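Local coordinates for protein activated BY transcription factor SSRB (Salmonella enterica, PDB 2WNW) that belongs to glycosyl hydrolase family 30, joining a TIM-barrel domain to a beta-sandwich domain, and is known as SrfJ, at residues A69-L74 with N332-S337; P351-A356 with V360-H365. All coordinates share one frame; numbering follows the deposited sequence.

How the interactions relate
Interactions 1 and 2 share one small sheet that follows the last strand of the TIM barrel. Strand 332-336 lies parallel to strand 352-355, which pairs antiparallel with strand 360-363. Interaction 1 sets helix 65-76 against the first of these strands; interaction 2 is the hairpin made by the other two. Their centres are about 7 Å apart. A probable hydrogen bond from Y354 N to L335 O, 3.0 Å, links the neighbouring strands, and Q353 NE2 probably bonds N336 O at the same length. The helix also reaches the hairpin: Q70 OE1 packs 3.4 Å from L361 CD2. I352 touches both F71 and L334, so one apolar layer runs through both contacts.

Interaction 1 (A69-L74 with N332-S337); sequences AQFLSL and NLLLNS
Helix 65-76 packs on the weakly bonded edge strand 332-336 of a small three-stranded sheet, through the ring of F71 and the side chains of L334 and of L333, in the loop just before the bonded part. The contact is small, buried and wholly apolar. F71 points its far end at the strand. Its CZ comes within 3.7 Å of L334 CB, and CE1 is equally near that atom. L334 CD2 sits over one face of the ring, shifted toward the rim. This CH-pi contact measures 4.2 Å from CD2 to the F71 ring centroid, 22° off the ring normal. The first torsion explains the fit: CG of L334 lies opposite the backbone N (chi1 163°), which brings the branch carrying CD2 over the ring. L333 comes to the same ring from another direction: its CB lies at the edge, near the ring plane, 4.5 Å from F71 CZ. Y75 of the same helix meets F71 with its ring at about 90°, and its OH is hydrogen-bonded to L333 O. V59 and F60 of helix 54-61 touch L334. The arrangement is plain packing of a helix on an edge strand, here just after the eighth strand of the TIM barrel.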
ATOM      1  N   ALA A  69     -25.203  12.957  29.968  1.00 26.11           N
ATOM      2  CA  ALA A  69     -24.332  12.014  30.663  1.00 26.51           C
ATOM      3  C   ALA A  69     -24.038  10.789  29.798  1.00 25.80           C
ATOM      4  O   ALA A  69     -22.891  10.356  29.695  1.00 24.45           O
ATOM      5  CB  ALA A  69     -24.978  11.583  31.982  1.00 27.62           C
ATOM      6  N   GLN A  70     -25.080  10.226  29.191  1.00 25.33           N
ATOM      7  CA  GLN A  70     -24.916   9.057  28.330  1.00 24.82           C
ATOM      8  C   GLN A  70     -24.012   9.394  27.144  1.00 23.76           C
ATOM      9  O   GLN A  70     -23.103   8.633  26.804  1.00 22.09           O
ATOM     10  CB  GLN A  70     -26.279   8.579  27.814  1.00 27.60           C
ATOM     11  CG  GLN A  70     -26.186   7.644  26.608  1.00 32.65           C
ATOM     12  CD  GLN A  70     -27.540   7.246  26.051  1.00 36.10           C
ATOM     13  OE1 GLN A  70     -28.422   8.086  25.869  1.00 39.26           O
ATOM     14  NE2 GLN A  70     -27.707   5.960  25.762  1.00 37.93           N
ATOM     15  N   PHE A  71     -24.279  10.535  26.513  1.00 21.47           N
ATOM     16  CA  PHE A  71     -23.498  10.987  25.365  1.00 21.43           C
ATOM     17  C   PHE A  71     -22.012  11.090  25.699  1.00 21.58           C
ATOM     18  O   PHE A  71     -21.168  10.541  24.991  1.00 21.73           O
ATOM     19  CB  PHE A  71     -24.001  12.350  24.885  1.00 21.61           C
ATOM     20  CG  PHE A  71     -23.144  12.972  23.814  1.00 20.83           C
ATOM     21  CD1 PHE A  71     -23.165  12.478  22.514  1.00 19.98           C
ATOM     22  CD2 PHE A  71     -22.285  14.025  24.118  1.00 20.37           C
ATOM     23  CE1 PHE A  71     -22.342  13.022  21.527  1.00 19.86           C
ATOM     24  CE2 PHE A  71     -21.456  14.578  23.140  1.00 19.92           C
ATOM     25  CZ  PHE A  71     -21.484  14.075  21.842  1.00 18.79           C
ATOM     26  N   LEU A  72     -21.693  11.800  26.778  1.00 21.18           N
ATOM     27  CA  LEU A  72     -20.302  11.977  27.179  1.00 20.42           C
ATOM     28  C   LEU A  72     -19.592  10.678  27.551  1.00 21.01           C
ATOM     29  O   LEU A  72     -18.410  10.509  27.249  1.00 19.41           O
ATOM     30  CB  LEU A  72     -20.208  12.971  28.342  1.00 21.26           C
ATOM     31  CG  LEU A  72     -20.605  14.412  28.015  1.00 22.24           C
ATOM     32  CD1 LEU A  72     -20.536  15.257  29.279  1.00 23.33           C
ATOM     33  CD2 LEU A  72     -19.674  14.978  26.945  1.00 22.72           C
ATOM     34  N   SER A  73     -20.298   9.762  28.209  1.00 20.81           N
ATOM     35  CA  SER A  73     -19.693   8.487  28.591  1.00 22.55           C
ATOM     36  C   SER A  73     -19.375   7.640  27.361  1.00 21.28           C
ATOM     37  O   SER A  73     -18.330   6.996  27.284  1.00 21.48           O
ATOM     38  CB  SER A  73     -20.636   7.699  29.505  1.00 24.34           C
ATOM     39  OG  SER A  73     -20.893   8.409  30.704  1.00 31.47           O
ATOM     40  N   LEU A  74     -20.296   7.645  26.404  1.00 21.63           N
ATOM     41  CA  LEU A  74     -20.139   6.877  25.174  1.00 21.24           C
ATOM     42  C   LEU A  74     -18.877   7.257  24.410  1.00 20.91           C
ATOM     43  O   LEU A  74     -18.185   6.402  23.862  1.00 21.41           O
ATOM     44  CB  LEU A  74     -21.354   7.103  24.271  1.00 22.54           C
ATOM     45  CG  LEU A  74     -22.395   5.999  24.054  1.00 26.58           C
ATOM     46  CD1 LEU A  74     -22.254   4.879  25.065  1.00 27.00           C
ATOM     47  CD2 LEU A  74     -23.769   6.635  24.112  1.00 26.03           C
ATOM     48  N   ASN A 332     -17.623  16.629  13.026  1.00 16.13           N
ATOM     49  CA  ASN A 332     -18.624  16.751  14.097  1.00 15.56           C
ATOM     50  C   ASN A 332     -18.872  15.472  14.899  1.00 17.56           C
ATOM     51  O   ASN A 332     -19.211  14.433  14.340  1.00 16.79           O
ATOM     52  CB  ASN A 332     -19.971  17.211  13.534  1.00 16.13           C
ATOM     53  CG  ASN A 332     -19.878  18.512  12.781  1.00 16.66           C
ATOM     54  OD1 ASN A 332     -19.806  19.592  13.378  1.00 17.07           O
ATOM     55  ND2 ASN A 332     -19.874  18.420  11.455  1.00 15.75           N
ATOM     56  N   LEU A 333     -18.716  15.565  16.217  1.00 17.48           N
ATOM     57  CA  LEU A 333     -18.950  14.434  17.111  1.00 19.06           C
ATOM     58  C   LEU A 333     -20.436  14.132  17.166  1.00 18.72           C
ATOM     59  O   LEU A 333     -20.855  12.977  17.300  1.00 18.00           O
ATOM     60  CB  LEU A 333     -18.546  14.782  18.542  1.00 23.57           C
ATOM     61  CG  LEU A 333     -17.103  14.922  18.998  1.00 26.35           C
ATOM     62  CD1 LEU A 333     -17.077  15.700  20.307  1.00 27.07           C
ATOM     63  CD2 LEU A 333     -16.494  13.551  19.172  1.00 25.91           C
ATOM     64  N   LEU A 334     -21.220  15.199  17.073  1.00 17.86           N
ATOM     65  CA  LEU A 334     -22.664  15.116  17.212  1.00 18.84           C
ATOM     66  C   LEU A 334     -23.390  16.160  16.377  1.00 17.56           C
ATOM     67  O   LEU A 334     -22.893  17.266  16.194  1.00 18.92           O
ATOM     68  CB  LEU A 334     -22.996  15.333  18.693  1.00 18.21           C
ATOM     69  CG  LEU A 334     -24.415  15.700  19.121  1.00 18.59           C
ATOM     70  CD1 LEU A 334     -25.273  14.451  19.104  1.00 17.15           C
ATOM     71  CD2 LEU A 334     -24.387  16.315  20.524  1.00 17.98           C
ATOM     72  N   LEU A 335     -24.575  15.804  15.888  1.00 18.15           N
ATOM     73  CA  LEU A 335     -25.397  16.717  15.100  1.00 16.77           C
ATOM     74  C   LEU A 335     -26.864  16.363  15.333  1.00 17.52           C
ATOM     75  O   LEU A 335     -27.162  15.328  15.929  1.00 18.87           O
ATOM     76  CB  LEU A 335     -25.057  16.599  13.611  1.00 15.65           C
ATOM     77  CG  LEU A 335     -23.673  17.102  13.180  1.00 14.63           C
ATOM     78  CD1 LEU A 335     -23.480  16.846  11.693  1.00 14.70           C
ATOM     79  CD2 LEU A 335     -23.546  18.593  13.476  1.00 14.40           C
ATOM     80  N   ASN A 336     -27.783  17.212  14.884  1.00 19.72           N
ATOM     81  CA  ASN A 336     -29.194  16.898  15.080  1.00 20.77           C
ATOM     82  C   ASN A 336     -29.653  15.859  14.058  1.00 22.22           C
ATOM     83  O   ASN A 336     -28.874  15.436  13.199  1.00 20.77           O
ATOM     84  CB  ASN A 336     -30.062  18.172  15.044  1.00 20.29           C
ATOM     85  CG  ASN A 336     -30.037  18.887  13.706  1.00 20.85           C
ATOM     86  OD1 ASN A 336     -30.237  20.105  13.646  1.00 22.45           O
ATOM     87  ND2 ASN A 336     -29.821  18.148  12.633  1.00 17.40           N
ATOM     88  N   SER A 337     -30.907  15.433  14.166  1.00 23.19           N
ATOM     89  CA  SER A 337     -31.454  14.412  13.279  1.00 24.16           C
ATOM     90  C   SER A 337     -31.247  14.649  11.792  1.00 23.20           C
ATOM     91  O   SER A 337     -31.062  13.695  11.039  1.00 24.07           O
ATOM     92  CB  SER A 337     -32.949  14.231  13.550  1.00 24.35           C
ATOM     93  OG  SER A 337     -33.173  13.890  14.903  1.00 28.86           O
TER

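Interaction 2 (P351-A356 with V360-H365); sequences PIQYDA and VLRRNH
Strands 352-355 and 360-363 form an antiparallel beta hairpin, with Q353 facing R362 and D355 facing V360 in hydrogen-bonded pairs. Q353 N donates a hydrogen bond to R362 O at 2.9 Å, and R362 N donates one back to Q353 O. D355 N to V360 O is nearly straight, 174° at the hydrogen, and V360 N bonds D355 O. Beyond the strand end, N364 N adds a 2.8 Å bond to P351 O.

Side-chain polar contacts centre on Q353 OE1. N364 ND2 reaches it at 3.0 Å, with the oxygen close to the N364 amide plane. R362 NH1 is nearer to Q353 OE1, at 2.8 Å, but the bond is weak, at only 117°. The R362 chain bends at chi2 and chi3, which brings one guanidinium face over Q353 CB. The amide and guanidinium planes are almost perpendicular, 82° apart. N364 ND2 also bonds A350 O, and the NE2 end of Q353 is probably hydrogen-bonded to strand 332-336.

The face carrying I352, Y354, L361 and R363 holds the apolar contacts. L361 CD1 packs 3.6 Å from I352 CG2 and 4.0 Å from Y354 CD2. The R363 CG methylene lies beside I352 CG1.

The chemistry implies a hairpin with a mainly polar face bearing Q353, R362 and D355, where both ends of the Q353 amide are tied down, and a largely apolar face toward helix 65-76.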
ATOM      1  N   PRO A 351     -21.314  10.511  13.687  1.00 16.32           N
ATOM      2  CA  PRO A 351     -21.456   9.181  14.294  1.00 17.14           C
ATOM      3  C   PRO A 351     -22.599   9.075  15.293  1.00 18.86           C
ATOM      4  O   PRO A 351     -23.185   8.006  15.462  1.00 19.72           O
ATOM      5  CB  PRO A 351     -20.084   8.940  14.919  1.00 15.29           C
ATOM      6  CG  PRO A 351     -19.169   9.644  13.945  1.00 15.74           C
ATOM      7  CD  PRO A 351     -19.909  10.954  13.717  1.00 14.92           C
ATOM      8  N   ILE A 352     -22.902  10.180  15.966  1.00 19.31           N
ATOM      9  CA  ILE A 352     -24.011  10.201  16.907  1.00 20.61           C
ATOM     10  C   ILE A 352     -24.891  11.387  16.557  1.00 20.20           C
ATOM     11  O   ILE A 352     -24.401  12.495  16.328  1.00 18.72           O
ATOM     12  CB  ILE A 352     -23.542  10.330  18.380  1.00 19.78           C
ATOM     13  CG1 ILE A 352     -22.781   9.071  18.793  1.00 20.66           C
ATOM     14  CG2 ILE A 352     -24.753  10.521  19.299  1.00 21.19           C
ATOM     15  CD1 ILE A 352     -22.387   9.040  20.260  1.00 21.30           C
ATOM     16  N   GLN A 353     -26.192  11.142  16.477  1.00 19.79           N
ATOM     17  CA  GLN A 353     -27.140  12.199  16.175  1.00 20.55           C
ATOM     18  C   GLN A 353     -28.202  12.216  17.259  1.00 22.53           C
ATOM     19  O   GLN A 353     -28.501  11.186  17.868  1.00 22.46           O
ATOM     20  CB  GLN A 353     -27.742  11.992  14.782  1.00 21.68           C
ATOM     21  CG  GLN A 353     -26.754  12.360  13.674  1.00 22.64           C
ATOM     22  CD  GLN A 353     -27.295  12.114  12.282  1.00 26.90           C
ATOM     23  OE1 GLN A 353     -27.320  10.979  11.803  1.00 28.08           O
ATOM     24  NE2 GLN A 353     -27.741  13.179  11.625  1.00 27.14           N
ATOM     25  N   TYR A 354     -28.759  13.394  17.512  1.00 22.51           N
ATOM     26  CA  TYR A 354     -29.742  13.543  18.571  1.00 24.75           C
ATOM     27  C   TYR A 354     -31.042  14.228  18.163  1.00 25.78           C
ATOM     28  O   TYR A 354     -31.041  15.254  17.482  1.00 25.34           O
ATOM     29  CB  TYR A 354     -29.092  14.293  19.740  1.00 24.29           C
ATOM     30  CG  TYR A 354     -30.032  14.628  20.871  1.00 24.10           C
ATOM     31  CD1 TYR A 354     -30.508  15.925  21.042  1.00 23.56           C
ATOM     32  CD2 TYR A 354     -30.440  13.648  21.777  1.00 24.30           C
ATOM     33  CE1 TYR A 354     -31.367  16.245  22.089  1.00 25.24           C
ATOM     34  CE2 TYR A 354     -31.301  13.957  22.830  1.00 24.42           C
ATOM     35  CZ  TYR A 354     -31.758  15.254  22.978  1.00 24.45           C
ATOM     36  OH  TYR A 354     -32.602  15.570  24.016  1.00 26.22           O
ATOM     37  N   ASP A 355     -32.148  13.634  18.593  1.00 27.47           N
ATOM     38  CA  ASP A 355     -33.484  14.148  18.321  1.00 30.11           C
ATOM     39  C   ASP A 355     -34.011  14.764  19.614  1.00 30.91           C
ATOM     40  O   ASP A 355     -34.400  14.055  20.544  1.00 30.36           O
ATOM     41  CB  ASP A 355     -34.380  13.002  17.844  1.00 31.93           C
ATOM     42  CG  ASP A 355     -35.857  13.323  17.942  1.00 36.05           C
ATOM     43  OD1 ASP A 355     -36.245  14.495  17.741  1.00 36.61           O
ATOM     44  OD2 ASP A 355     -36.633  12.383  18.209  1.00 38.50           O
ATOM     45  N   ALA A 356     -34.008  16.093  19.664  1.00 31.16           N
ATOM     46  CA  ALA A 356     -34.444  16.829  20.847  1.00 34.01           C
ATOM     47  C   ALA A 356     -35.906  16.626  21.225  1.00 35.27           C
ATOM     48  O   ALA A 356     -36.231  16.508  22.407  1.00 35.37           O
ATOM     49  CB  ALA A 356     -34.155  18.319  20.665  1.00 33.32           C
ATOM     50  N   VAL A 360     -34.034  11.434  21.970  1.00 30.98           N
ATOM     51  CA  VAL A 360     -33.475  10.152  21.558  1.00 30.24           C
ATOM     52  C   VAL A 360     -32.098  10.300  20.910  1.00 28.79           C
ATOM     53  O   VAL A 360     -31.915  11.087  19.979  1.00 27.08           O
ATOM     54  CB  VAL A 360     -34.410   9.435  20.558  1.00 30.14           C
ATOM     55  CG1 VAL A 360     -33.756   8.153  20.057  1.00 31.34           C
ATOM     56  CG2 VAL A 360     -35.741   9.120  21.227  1.00 31.62           C
ATOM     57  N   LEU A 361     -31.145   9.525  21.420  1.00 28.18           N
ATOM     58  CA  LEU A 361     -29.767   9.512  20.937  1.00 28.63           C
ATOM     59  C   LEU A 361     -29.630   8.345  19.958  1.00 28.26           C
ATOM     60  O   LEU A 361     -30.119   7.248  20.228  1.00 28.18           O
ATOM     61  CB  LEU A 361     -28.819   9.319  22.128  1.00 30.47           C
ATOM     62  CG  LEU A 361     -27.359   9.752  22.019  1.00 31.87           C
ATOM     63  CD1 LEU A 361     -27.294  11.236  21.725  1.00 32.01           C
ATOM     64  CD2 LEU A 361     -26.636   9.454  23.322  1.00 31.89           C
ATOM     65  N   ARG A 362     -28.966   8.577  18.830  1.00 26.73           N
ATOM     66  CA  ARG A 362     -28.794   7.542  17.810  1.00 27.43           C
ATOM     67  C   ARG A 362     -27.335   7.359  17.387  1.00 25.77           C
ATOM     68  O   ARG A 362     -26.643   8.331  17.081  1.00 24.40           O
ATOM     69  CB  ARG A 362     -29.637   7.902  16.584  1.00 29.54           C
ATOM     70  CG  ARG A 362     -29.332   7.110  15.327  1.00 35.94           C
ATOM     71  CD  ARG A 362     -29.424   8.016  14.105  1.00 39.46           C
ATOM     72  NE  ARG A 362     -30.676   8.768  14.073  1.00 43.27           N
ATOM     73  CZ  ARG A 362     -30.903   9.815  13.285  1.00 44.57           C
ATOM     74  NH1 ARG A 362     -29.960  10.243  12.457  1.00 45.90           N
ATOM     75  NH2 ARG A 362     -32.076  10.435  13.321  1.00 46.75           N
ATOM     76  N   ARG A 363     -26.877   6.110  17.370  1.00 22.41           N
ATOM     77  CA  ARG A 363     -25.509   5.799  16.966  1.00 21.53           C
ATOM     78  C   ARG A 363     -25.492   5.169  15.578  1.00 21.33           C
ATOM     79  O   ARG A 363     -26.055   4.090  15.368  1.00 21.49           O
ATOM     80  CB  ARG A 363     -24.860   4.838  17.966  1.00 23.31           C
ATOM     81  CG  ARG A 363     -24.373   5.502  19.241  1.00 25.13           C
ATOM     82  CD  ARG A 363     -23.855   4.476  20.225  1.00 26.09           C
ATOM     83  NE  ARG A 363     -24.936   3.647  20.747  1.00 27.09           N
ATOM     84  CZ  ARG A 363     -24.752   2.590  21.531  1.00 29.22           C
ATOM     85  NH1 ARG A 363     -23.525   2.231  21.886  1.00 27.85           N
ATOM     86  NH2 ARG A 363     -25.796   1.892  21.960  1.00 29.26           N
ATOM     87  N   ASN A 364     -24.847   5.845  14.632  1.00 18.54           N
ATOM     88  CA  ASN A 364     -24.759   5.345  13.266  1.00 17.26           C
ATOM     89  C   ASN A 364     -23.652   4.304  13.129  1.00 15.94           C
ATOM     90  O   ASN A 364     -22.835   4.139  14.034  1.00 15.73           O
ATOM     91  CB  ASN A 364     -24.521   6.512  12.304  1.00 17.86           C
ATOM     92  CG  ASN A 364     -25.725   7.431  12.208  1.00 20.14           C
ATOM     93  OD1 ASN A 364     -26.832   6.981  11.915  1.00 18.71           O
ATOM     94  ND2 ASN A 364     -25.517   8.722  12.460  1.00 18.76           N
ATOM     95  N   HIS A 365     -23.626   3.602  11.999  1.00 15.67           N
ATOM     96  CA  HIS A 365     -22.611   2.576  11.768  1.00 15.04           C
ATOM     97  C   HIS A 365     -21.195   3.113  11.979  1.00 15.64           C
ATOM     98  O   HIS A 365     -20.334   2.419  12.521  1.00 15.20           O
ATOM     99  CB  HIS A 365     -22.729   2.010  10.344  1.00 15.23           C
ATOM    100  CG  HIS A 365     -23.809   0.980  10.179  1.00 17.25           C
ATOM    101  ND1 HIS A 365     -25.008   1.041  10.856  1.00 17.04           N
ATOM    102  CD2 HIS A 365     -23.882  -0.112   9.383  1.00 18.50           C
ATOM    103  CE1 HIS A 365     -25.774   0.031  10.481  1.00 17.88           C
ATOM    104  NE2 HIS A 365     -25.115  -0.684   9.589  1.00 17.28           N
TER